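Local coordinates for protein shikimate dehydrogenase (NADP(+)) (PDB 5DZS) that probably catalyses the reversible NADPH-linked reduction of 3-dehydroshikimate to shikimate, a step in chorismate and aromatic amino acid biosynthesis, at residues I114-L124 with L170-A181. Numbering follows the deposited sequence.
Sequences IDVQGKVAVIL and LKHIKGDIILNA
Val120–Leu124 and Ile177–Asn180 pair as the two central parallel strands of the six-stranded Rossmann-type sheet (order 3-2-1-4-5-6) that forms the NADP-binding domain. The backbone ladder runs from Ile177 N to Val120 O through Val122 N to Ile177 O, Leu179 N to Val122 O and Leu124 N to Leu179 O (2.8 Å, 171° at the hydrogen), then ends with Ala181 N on Leu124 O.

Apolar residues fill both faces, as suits a sheet buried between helical layers. On the face of Ala121, Ile123, Ile177 and Leu179, the pairing across the strands sets Ala121 CB 3.9 Å from Ile177 CB, and alanine has no further atoms to place beside the longer Ile177. Extended along chi2 (164°), Ile177 reaches out with CD1 to touch both Ile114 CG2 and Val116 CG1, each 3.9 Å away, tying the incoming loop to the strand; helix 128-139 packs on Val116 and Ile123. On the other face Leu170 spreads its fork: CD1 meets Val122 CG1, while CD2 reaches Leu124 CD2 at 3.8 Å, and Ile178 CD1 also touches that methyl. Asn180, the polar exception there, hydrogen-bonds through OD1 to Thr182 and through ND2 to Asp208.

Ahead of Ile177, Asp176 bonds to both the N and the O of Val120. Its backbone N gives a bent bond (137°) to Val120 O, which Ile177 N also grips, and a short carboxylate arm suits the return bond: Asp176 OD2 accepts Val120 N at 2.9 Å through its anti lone pair.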
loop_
_atom_site.group_PDB
_atom_site.type_symbol
_atom_site.label_atom_id
_atom_site.label_comp_id
_atom_site.label_asym_id
_atom_site.label_seq_id
_atom_site.Cartn_x
_atom_site.Cartn_y
_atom_site.Cartn_z
ATOM N N ILE B 114 20.804 2.809 -15.401
ATOM C CA ILE B 114 20.945 4.209 -15.779
ATOM C C ILE B 114 20.845 5.083 -14.525
ATOM O O ILE B 114 19.773 5.197 -13.910
ATOM C CB ILE B 114 19.871 4.648 -16.797
ATOM C CG1 ILE B 114 19.938 3.798 -18.068
ATOM C CG2 ILE B 114 20.050 6.120 -17.149
ATOM C CD1 ILE B 114 18.742 3.975 -18.980
ATOM N N ASP B 115 21.972 5.683 -14.140
ATOM C CA ASP B 115 22.027 6.584 -12.995
ATOM C C ASP B 115 21.918 7.991 -13.563
ATOM O O ASP B 115 22.729 8.380 -14.397
ATOM C CB ASP B 115 23.353 6.405 -12.244
ATOM C CG ASP B 115 23.471 7.297 -11.018
ATOM O OD1 ASP B 115 22.438 7.754 -10.484
ATOM O OD2 ASP B 115 24.621 7.531 -10.579
ATOM N N VAL B 116 20.925 8.754 -13.119
ATOM C CA VAL B 116 20.707 10.107 -13.646
ATOM C C VAL B 116 21.450 11.180 -12.842
ATOM O O VAL B 116 21.413 12.361 -13.195
ATOM C CB VAL B 116 19.197 10.456 -13.719
ATOM C CG1 VAL B 116 18.419 9.334 -14.401
ATOM C CG2 VAL B 116 18.615 10.709 -12.343
ATOM N N GLN B 117 22.110 10.759 -11.765
ATOM C CA GLN B 117 22.883 11.658 -10.901
ATOM C C GLN B 117 23.828 12.555 -11.695
ATOM O O GLN B 117 24.660 12.067 -12.453
ATOM C CB GLN B 117 23.700 10.827 -9.900
ATOM C CG GLN B 117 24.681 11.616 -9.040
ATOM C CD GLN B 117 24.006 12.648 -8.158
ATOM O OE1 GLN B 117 22.858 12.478 -7.753
ATOM N NE2 GLN B 117 24.728 13.718 -7.837
ATOM N N GLY B 118 23.687 13.866 -11.514
ATOM C CA GLY B 118 24.541 14.850 -12.178
ATOM C C GLY B 118 24.464 14.905 -13.696
ATOM O O GLY B 118 25.337 15.492 -14.339
ATOM N N LYS B 119 23.417 14.322 -14.279
ATOM C CA LYS B 119 23.289 14.313 -15.736
ATOM C C LYS B 119 22.359 15.401 -16.271
ATOM O O LYS B 119 21.763 16.161 -15.512
ATOM C CB LYS B 119 22.855 12.935 -16.210
ATOM C CG LYS B 119 23.926 11.895 -15.951
ATOM C CD LYS B 119 23.581 10.559 -16.564
ATOM C CE LYS B 119 24.700 9.562 -16.299
ATOM N NZ LYS B 119 24.337 8.191 -16.751
ATOM N N VAL B 120 22.292 15.490 -17.594
ATOM C CA VAL B 120 21.434 16.450 -18.276
ATOM C C VAL B 120 20.392 15.624 -19.008
ATOM O O VAL B 120 20.738 14.691 -19.738
ATOM C CB VAL B 120 22.215 17.312 -19.296
ATOM C CG1 VAL B 120 21.278 18.279 -20.019
ATOM C CG2 VAL B 120 23.342 18.073 -18.610
ATOM N N ALA B 121 19.118 15.945 -18.800
ATOM C CA ALA B 121 18.036 15.204 -19.444
ATOM C C ALA B 121 16.975 16.120 -20.006
ATOM O O ALA B 121 16.762 17.246 -19.529
ATOM C CB ALA B 121 17.404 14.222 -18.467
ATOM N N VAL B 122 16.309 15.612 -21.035
ATOM C CA VAL B 122 15.213 16.292 -21.668
ATOM C C VAL B 122 14.028 15.342 -21.668
ATOM O O VAL B 122 14.165 14.173 -22.035
ATOM C CB VAL B 122 15.527 16.671 -23.123
ATOM C CG1 VAL B 122 14.276 17.185 -23.838
ATOM C CG2 VAL B 122 16.635 17.701 -23.159
ATOM N N ILE B 123 12.883 15.845 -21.222
ATOM C CA ILE B 123 11.630 15.098 -21.286
ATOM C C ILE B 123 10.815 15.682 -22.430
ATOM O O ILE B 123 10.625 16.906 -22.507
ATOM C CB ILE B 123 10.786 15.239 -20.009
ATOM C CG1 ILE B 123 11.509 14.607 -18.814
ATOM C CG2 ILE B 123 9.415 14.583 -20.217
ATOM C CD1 ILE B 123 10.913 14.970 -17.471
ATOM N N LEU B 124 10.336 14.818 -23.317
ATOM C CA LEU B 124 9.483 15.234 -24.412
ATOM C C LEU B 124 8.029 15.069 -24.007
ATOM O O LEU B 124 7.587 13.943 -23.714
ATOM C CB LEU B 124 9.735 14.385 -25.651
ATOM C CG LEU B 124 11.166 14.315 -26.165
ATOM C CD1 LEU B 124 11.233 13.332 -27.319
ATOM C CD2 LEU B 124 11.639 15.706 -26.567
ATOM N N LEU B 170 15.059 23.079 -28.609
ATOM C CA LEU B 170 15.641 21.762 -28.388
ATOM C C LEU B 170 16.733 21.425 -29.392
ATOM O O LEU B 170 17.619 20.626 -29.097
ATOM C CB LEU B 170 14.543 20.696 -28.450
ATOM C CG LEU B 170 14.986 19.245 -28.267
ATOM C CD1 LEU B 170 15.701 19.031 -26.940
ATOM C CD2 LEU B 170 13.775 18.332 -28.361
ATOM N N LYS B 171 16.673 22.048 -30.572
ATOM C CA LYS B 171 17.652 21.806 -31.623
ATOM C C LYS B 171 19.077 22.117 -31.171
ATOM O O LYS B 171 20.028 21.521 -31.678
ATOM C CB LYS B 171 17.339 22.649 -32.864
ATOM C CG LYS B 171 16.024 22.339 -33.561
ATOM C CD LYS B 171 15.869 23.203 -34.812
ATOM C CE LYS B 171 14.542 22.937 -35.505
ATOM N NZ LYS B 171 14.329 23.815 -36.686
ATOM N N HIS B 172 19.217 23.036 -30.214
ATOM C CA HIS B 172 20.537 23.451 -29.721
ATOM C C HIS B 172 20.905 22.890 -28.345
ATOM O O HIS B 172 21.870 23.345 -27.735
ATOM C CB HIS B 172 20.613 24.983 -29.673
ATOM C CG HIS B 172 20.060 25.646 -30.893
ATOM N ND1 HIS B 172 20.736 25.680 -32.094
ATOM C CD2 HIS B 172 18.892 26.299 -31.098
ATOM C CE1 HIS B 172 20.004 26.320 -32.988
ATOM N NE2 HIS B 172 18.882 26.708 -32.409
ATOM N N ILE B 173 20.143 21.920 -27.842
ATOM C CA ILE B 173 20.457 21.325 -26.539
ATOM C C ILE B 173 21.176 19.993 -26.706
ATOM O O ILE B 173 20.750 19.127 -27.481
ATOM C CB ILE B 173 19.200 21.116 -25.650
ATOM C CG1 ILE B 173 18.781 22.422 -24.971
ATOM C CG2 ILE B 173 19.506 20.163 -24.499
ATOM C CD1 ILE B 173 18.440 23.542 -25.915
ATOM N N LYS B 174 22.254 19.834 -25.948
ATOM C CA LYS B 174 23.024 18.602 -25.935
ATOM C C LYS B 174 22.948 18.055 -24.504
ATOM O O LYS B 174 23.127 18.801 -23.541
ATOM C CB LYS B 174 24.473 18.866 -26.348
ATOM C CG LYS B 174 24.599 19.666 -27.643
ATOM C CD LYS B 174 26.038 19.992 -28.032
ATOM C CE LYS B 174 26.765 18.834 -28.705
ATOM N NZ LYS B 174 26.996 17.651 -27.833
ATOM N N GLY B 175 22.665 16.767 -24.361
ATOM C CA GLY B 175 22.573 16.171 -23.033
ATOM C C GLY B 175 22.824 14.680 -23.005
ATOM O O GLY B 175 23.192 14.076 -24.010
ATOM N N ASP B 176 22.619 14.092 -21.833
ATOM C CA ASP B 176 22.814 12.659 -21.629
ATOM C C ASP B 176 21.597 11.834 -22.023
ATOM O O ASP B 176 21.703 10.881 -22.790
ATOM C CB ASP B 176 23.107 12.389 -20.149
ATOM C CG ASP B 176 24.404 13.015 -19.696
ATOM O OD1 ASP B 176 25.466 12.491 -20.084
ATOM O OD2 ASP B 176 24.366 14.008 -18.935
ATOM N N ILE B 177 20.440 12.213 -21.485
ATOM C CA ILE B 177 19.209 11.453 -21.659
ATOM C C ILE B 177 18.070 12.221 -22.312
ATOM O O ILE B 177 17.825 13.385 -21.988
ATOM C CB ILE B 177 18.683 11.006 -20.272
ATOM C CG1 ILE B 177 19.681 10.058 -19.598
ATOM C CG2 ILE B 177 17.312 10.352 -20.384
ATOM C CD1 ILE B 177 19.447 9.889 -18.110
ATOM N N ILE B 178 17.399 11.569 -23.252
ATOM C CA ILE B 178 16.179 12.117 -23.835
ATOM C C ILE B 178 15.094 11.056 -23.627
ATOM O O ILE B 178 15.230 9.891 -24.042
ATOM C CB ILE B 178 16.340 12.582 -25.300
ATOM C CG1 ILE B 178 15.065 13.301 -25.772
ATOM C CG2 ILE B 178 16.724 11.433 -26.223
ATOM C CD1 ILE B 178 15.239 14.029 -27.093
ATOM N N LEU B 179 14.020 11.482 -22.979
ATOM C CA LEU B 179 12.919 10.595 -22.621
ATOM C C LEU B 179 11.631 11.028 -23.323
ATOM O O LEU B 179 11.209 12.202 -23.229
ATOM C CB LEU B 179 12.772 10.576 -21.109
ATOM C CG LEU B 179 11.693 9.641 -20.516
ATOM C CD1 LEU B 179 12.083 9.152 -19.134
ATOM C CD2 LEU B 179 10.324 10.299 -20.488
ATOM N N ASN B 180 11.032 10.091 -24.050
ATOM C CA ASN B 180 9.780 10.356 -24.740
ATOM C C ASN B 180 8.556 10.064 -23.878
ATOM O O ASN B 180 8.245 8.896 -23.608
ATOM C CB ASN B 180 9.657 9.514 -26.005
ATOM C CG ASN B 180 8.335 9.746 -26.711
ATOM O OD1 ASN B 180 7.866 10.880 -26.801
ATOM N ND2 ASN B 180 7.718 8.674 -27.192
ATOM N N ALA B 181 7.866 11.120 -23.464
ATOM C CA ALA B 181 6.625 11.002 -22.696
ATOM C C ALA B 181 5.416 11.433 -23.546
ATOM O O ALA B 181 4.351 11.703 -22.997
ATOM C CB ALA B 181 6.696 11.839 -21.429
#